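Side-chain contacts in carbohydrate oxidase (Microdochium nivale, PDB 3RJA), which oxidises the C1 hydroxyl of mono-, oligo- and polysaccharides to lactones with a bound FAD, passing the electrons to oxygen to give hydrogen peroxide: residues A[234-239]-A[272-277]; A[358-361]-A[366-369]. All coordinates share one frame; numbering follows the deposited sequence. Where two conformers were deposited one is given.

Contact 1. Residues A[234-239]-A[272-277]; sequences EDYARW and AAFQPL. With ZN (zinc ion), chain F.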
loop_
_atom_site.group_PDB
_atom_site.type_symbol
_atom_site.label_atom_id
_atom_site.label_comp_id
_atom_site.label_asym_id
_atom_site.label_seq_id
_atom_site.Cartn_x
_atom_site.Cartn_y
_atom_site.Cartn_z
ATOM N N GLU A 234 16.128 12.334 10.341
ATOM C CA GLU A 234 14.853 12.707 10.948
ATOM C C GLU A 234 14.750 14.218 11.095
ATOM O O GLU A 234 13.658 14.792 10.860
ATOM C CB GLU A 234 14.565 12.016 12.280
ATOM C CG GLU A 234 13.231 12.544 12.876
ATOM C CD GLU A 234 12.694 11.728 14.041
ATOM O OE1 GLU A 234 12.835 10.468 13.997
ATOM O OE2 GLU A 234 12.112 12.338 15.001
ATOM N N ASP A 235 15.874 14.861 11.449
ATOM C CA ASP A 235 15.911 16.322 11.604
ATOM C C ASP A 235 15.528 17.007 10.304
ATOM O O ASP A 235 14.692 17.928 10.282
ATOM C CB ASP A 235 17.321 16.832 12.017
ATOM C CG ASP A 235 17.704 16.444 13.436
ATOM O OD1 ASP A 235 16.806 16.172 14.256
ATOM O OD2 ASP A 235 18.919 16.428 13.740
ATOM N N TYR A 236 16.198 16.589 9.234
ATOM C CA TYR A 236 15.984 17.172 7.921
ATOM C C TYR A 236 14.522 16.929 7.512
ATOM O O TYR A 236 13.832 17.838 7.027
ATOM C CB TYR A 236 16.974 16.562 6.916
ATOM C CG TYR A 236 16.780 17.044 5.496
ATOM C CD1 TYR A 236 17.257 18.307 5.079
ATOM C CD2 TYR A 236 16.156 16.230 4.548
ATOM C CE1 TYR A 236 17.085 18.744 3.748
ATOM C CE2 TYR A 236 16.006 16.643 3.222
ATOM C CZ TYR A 236 16.465 17.896 2.825
ATOM O OH TYR A 236 16.265 18.303 1.518
ATOM N N ALA A 237 14.040 15.710 7.743
ATOM C CA ALA A 237 12.654 15.367 7.411
ATOM C C ALA A 237 11.683 16.277 8.187
ATOM O O ALA A 237 10.782 16.902 7.600
ATOM C CB ALA A 237 12.382 13.882 7.717
ATOM N N ARG A 238 11.885 16.383 9.500
ATOM C CA ARG A 238 10.890 17.054 10.325
ATOM C C ARG A 238 10.832 18.546 10.027
ATOM O O ARG A 238 9.753 19.103 9.851
ATOM C CB ARG A 238 11.149 16.807 11.811
ATOM C CG ARG A 238 10.107 17.433 12.719
ATOM C CD ARG A 238 10.349 17.060 14.169
ATOM N NE ARG A 238 10.441 15.617 14.422
ATOM C CZ ARG A 238 9.398 14.773 14.388
ATOM N NH1 ARG A 238 8.185 15.204 14.071
ATOM N NH2 ARG A 238 9.565 13.490 14.668
ATOM N N TRP A 239 11.995 19.169 9.894
ATOM C CA TRP A 239 12.067 20.627 9.891
ATOM C C TRP A 239 12.482 21.355 8.619
ATOM O O TRP A 239 12.273 22.560 8.533
ATOM C CB TRP A 239 12.991 21.066 11.026
ATOM C CG TRP A 239 12.418 20.801 12.405
ATOM C CD1 TRP A 239 11.248 21.307 12.932
ATOM C CD2 TRP A 239 13.016 20.003 13.438
ATOM N NE1 TRP A 239 11.089 20.866 14.246
ATOM C CE2 TRP A 239 12.163 20.068 14.574
ATOM C CE3 TRP A 239 14.202 19.243 13.518
ATOM C CZ2 TRP A 239 12.451 19.384 15.773
ATOM C CZ3 TRP A 239 14.496 18.568 14.718
ATOM C CH2 TRP A 239 13.615 18.647 15.830
ATOM N N ALA A 272 21.030 21.710 -4.073
ATOM C CA ALA A 272 20.874 22.843 -3.177
ATOM C C ALA A 272 19.874 22.491 -2.071
ATOM O O ALA A 272 20.117 22.761 -0.910
ATOM C CB ALA A 272 20.410 24.081 -3.945
ATOM N N ALA A 273 18.759 21.862 -2.444
ATOM C CA ALA A 273 17.706 21.512 -1.483
ATOM C C ALA A 273 18.142 20.434 -0.472
ATOM O O ALA A 273 17.711 20.454 0.681
ATOM C CB ALA A 273 16.433 21.078 -2.226
ATOM N N PHE A 274 18.992 19.505 -0.914
ATOM C CA PHE A 274 19.419 18.349 -0.098
ATOM C C PHE A 274 20.679 18.637 0.697
ATOM O O PHE A 274 20.987 17.907 1.641
ATOM C CB PHE A 274 19.667 17.101 -0.982
ATOM C CG PHE A 274 19.219 15.822 -0.356
ATOM C CD1 PHE A 274 17.855 15.583 -0.120
ATOM C CD2 PHE A 274 20.144 14.871 0.058
ATOM C CE1 PHE A 274 17.426 14.397 0.490
ATOM C CE2 PHE A 274 19.742 13.668 0.658
ATOM C CZ PHE A 274 18.375 13.429 0.875
ATOM N N GLN A 275 21.387 19.710 0.334
ATOM C CA GLN A 275 22.688 20.045 0.962
ATOM C C GLN A 275 22.679 20.116 2.503
ATOM O O GLN A 275 23.642 19.651 3.124
ATOM C CB GLN A 275 23.292 21.340 0.364
ATOM C CG GLN A 275 24.832 21.495 0.608
ATOM C CD GLN A 275 25.646 20.344 0.012
ATOM O OE1 GLN A 275 25.474 19.996 -1.151
ATOM N NE2 GLN A 275 26.529 19.757 0.804
ATOM N N PRO A 276 21.608 20.693 3.112
ATOM C CA PRO A 276 21.527 20.733 4.565
ATOM C C PRO A 276 21.636 19.363 5.191
ATOM O O PRO A 276 22.189 19.256 6.275
ATOM C CB PRO A 276 20.139 21.364 4.831
ATOM C CG PRO A 276 19.943 22.285 3.657
ATOM C CD PRO A 276 20.502 21.468 2.495
ATOM N N LEU A 277 21.144 18.325 4.503
ATOM C CA LEU A 277 21.227 16.952 4.994
ATOM C C LEU A 277 22.623 16.376 4.758
ATOM O O LEU A 277 23.221 15.776 5.677
ATOM C CB LEU A 277 20.175 16.045 4.333
ATOM C CG LEU A 277 20.180 14.553 4.792
ATOM C CD1 LEU A 277 20.345 14.417 6.312
ATOM C CD2 LEU A 277 18.883 13.803 4.337
HETATM ZN ZN ZN F . 19.286 16.132 15.681
#
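Helices 223-239 and 267-278 meet through Y236 and L277, the short segments running at 131° with their axes 10.0 Å apart at the closest approach. Y236 packs as a single knob into a hole formed by A273, F274, P276 and L277, on the helical layer against the eight-stranded antiparallel sheet of the substrate domain. With CG anti to the backbone N (chi1 177°), Y236 reaches straight across to the other helix. L277 lies over one ring face in a CH-pi contact, CB 3.8 Å from the ring centroid, while its CD2 touches Y236 CD2 at 3.7 Å. F274 meets the ring obliquely, its CE1 3.8 Å from Y236 CE2, and P276 CB comes loosely to the edge. V245 and F247 of strand 245-251 also touch the tyrosine. The bond that joins the helices runs from Y236 OH to A273 O, 2.7 Å long; A273 O lies at the ring edge in the plane of Y236, while the hydroxyl stands 51° out of the carbonyl plane. A phenylalanine in place of Y236 could still fill the hole but would probably leave the A273 carbonyl without this hydroxyl donor. One residue earlier, D235 faces another way: its OD1 makes a salt bridge to K330, and its OD2 binds a zinc ion at 2.0 Å, with E231 as the second protein ligand.

Contact 2. Residues A[358-361]-A[366-369]; sequences DVHG and QVTK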
loop_
_atom_site.group_PDB
_atom_site.type_symbol
_atom_site.label_atom_id
_atom_site.label_comp_id
_atom_site.label_asym_id
_atom_site.label_seq_id
_atom_site.Cartn_x
_atom_site.Cartn_y
_atom_site.Cartn_z
ATOM N N ASP A 358 10.691 5.281 5.076
ATOM C CA ASP A 358 10.097 6.294 4.207
ATOM C C ASP A 358 9.775 7.583 4.952
ATOM O O ASP A 358 9.180 7.561 6.017
ATOM C CB ASP A 358 8.848 5.751 3.506
ATOM C CG ASP A 358 9.204 4.829 2.361
ATOM O OD1 ASP A 358 9.567 3.671 2.646
ATOM O OD2 ASP A 358 9.176 5.271 1.184
ATOM N N VAL A 359 10.186 8.705 4.362
ATOM C CA VAL A 359 9.872 10.021 4.895
ATOM C C VAL A 359 8.420 10.383 4.532
ATOM O O VAL A 359 8.121 10.933 3.456
ATOM C CB VAL A 359 10.933 11.050 4.449
ATOM C CG1 VAL A 359 10.542 12.464 4.831
ATOM C CG2 VAL A 359 12.307 10.677 5.068
ATOM N N HIS A 360 7.531 10.083 5.465
ATOM C CA HIS A 360 6.071 10.084 5.274
ATOM C C HIS A 360 5.505 11.419 5.736
ATOM O O HIS A 360 4.776 12.076 5.010
ATOM C CB HIS A 360 5.513 8.878 6.079
ATOM C CG HIS A 360 4.017 8.782 6.170
ATOM N ND1 HIS A 360 3.290 9.384 7.181
ATOM C CD2 HIS A 360 3.127 8.062 5.450
ATOM C CE1 HIS A 360 2.008 9.091 7.042
ATOM N NE2 HIS A 360 1.884 8.271 6.014
ATOM N N GLY A 361 5.879 11.844 6.940
ATOM C CA GLY A 361 5.424 13.108 7.477
ATOM C C GLY A 361 6.506 14.172 7.423
ATOM O O GLY A 361 7.416 14.112 6.571
ATOM N N GLN A 366 3.314 16.846 1.904
ATOM C CA GLN A 366 1.910 16.958 1.494
ATOM C C GLN A 366 0.970 15.906 2.169
ATOM O O GLN A 366 -0.226 16.148 2.363
ATOM C CB GLN A 366 1.832 16.888 -0.037
ATOM C CG GLN A 366 0.573 17.431 -0.652
ATOM C CD GLN A 366 0.217 18.883 -0.307
ATOM O OE1 GLN A 366 -0.953 19.203 -0.308
ATOM N NE2 GLN A 366 1.191 19.748 -0.026
ATOM N N VAL A 367 1.513 14.754 2.543
ATOM C CA VAL A 367 0.708 13.729 3.211
ATOM C C VAL A 367 0.067 14.280 4.506
ATOM O O VAL A 367 -1.083 13.936 4.842
ATOM C CB VAL A 367 1.567 12.466 3.591
ATOM C CG1 VAL A 367 0.754 11.504 4.513
ATOM C CG2 VAL A 367 2.085 11.769 2.341
ATOM N N THR A 368 0.809 15.161 5.185
ATOM C CA THR A 368 0.432 15.742 6.500
ATOM C C THR A 368 -0.519 16.928 6.403
ATOM O O THR A 368 -0.975 17.420 7.423
ATOM C CB THR A 368 1.675 16.265 7.277
ATOM O OG1 THR A 368 2.197 17.463 6.646
ATOM C CG2 THR A 368 2.737 15.242 7.332
ATOM N N LYS A 369 -0.780 17.421 5.196
ATOM C CA LYS A 369 -1.762 18.487 5.013
ATOM C C LYS A 369 -3.217 17.998 5.148
ATOM O O LYS A 369 -4.134 18.805 5.201
ATOM C CB LYS A 369 -1.551 19.215 3.680
ATOM C CG LYS A 369 -0.095 19.724 3.437
ATOM C CD LYS A 369 0.375 20.667 4.547
ATOM C CE LYS A 369 1.779 21.171 4.302
ATOM N NZ LYS A 369 2.251 21.824 5.522
#
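H360 and V367 pack across a short loop after strand 352-359 that brings the 3-10 segment 366-368 back against the strand's end. V367 can be followed outward from its backbone. Its CB rests 3.5 Å from the carbonyl O of H360, and CG2 lies against the same oxygen at 3.8 Å. CG1, anti to the backbone N (chi1 170°), reaches over the imidazole instead: it stands 3.6 Å above the ring plane, displaced toward the rim, 3.7 Å from both CE1 and NE2 of H360. This is a CH-pi contact, and the two side chains cross at about a right angle. The ring beneath, its side chain about 8 Å from the bound FAD, is held at both nitrogens, ND1 by the carbonyl of K382 and NE2 by the hydroxyl of Y377, which should limit its rotation. Beside it, the methyl CG2 of T368 approaches CA of G361 to 3.4 Å, while OG1 bonds to the carbonyl of S365. S365 OG also bonds H360 O and V367 N, tying the loop together. Backbone bonds from H360 and G361 to L383 continue the pairing toward strand 384-392, and V367 touches S150 of helix 150-153.

How the contacts relate
Contact 1 closes before contact 2 opens along the chain, and their centres lie about 14 Å apart on the same side of the protein's centre. They meet directly where A237 CB, on helix 223-239, packs 3.7 Å from V359 CG1, at the end of strand 352-359. Both are tied to the eight-stranded antiparallel sheet, contact 1 as helices packed on it, contact 2 at the end of its strand 352-359. Strand 245-251 touches the helices of contact 1 and pairs with strand 352-359 through a backbone hydrogen bond between V359 and F247. Another, between R238 and K363 in the loop joining the segments of contact 2, adds a second tie. The arrangement thus runs from the peripheral helix pair inward to contact 2, nearer the flavin.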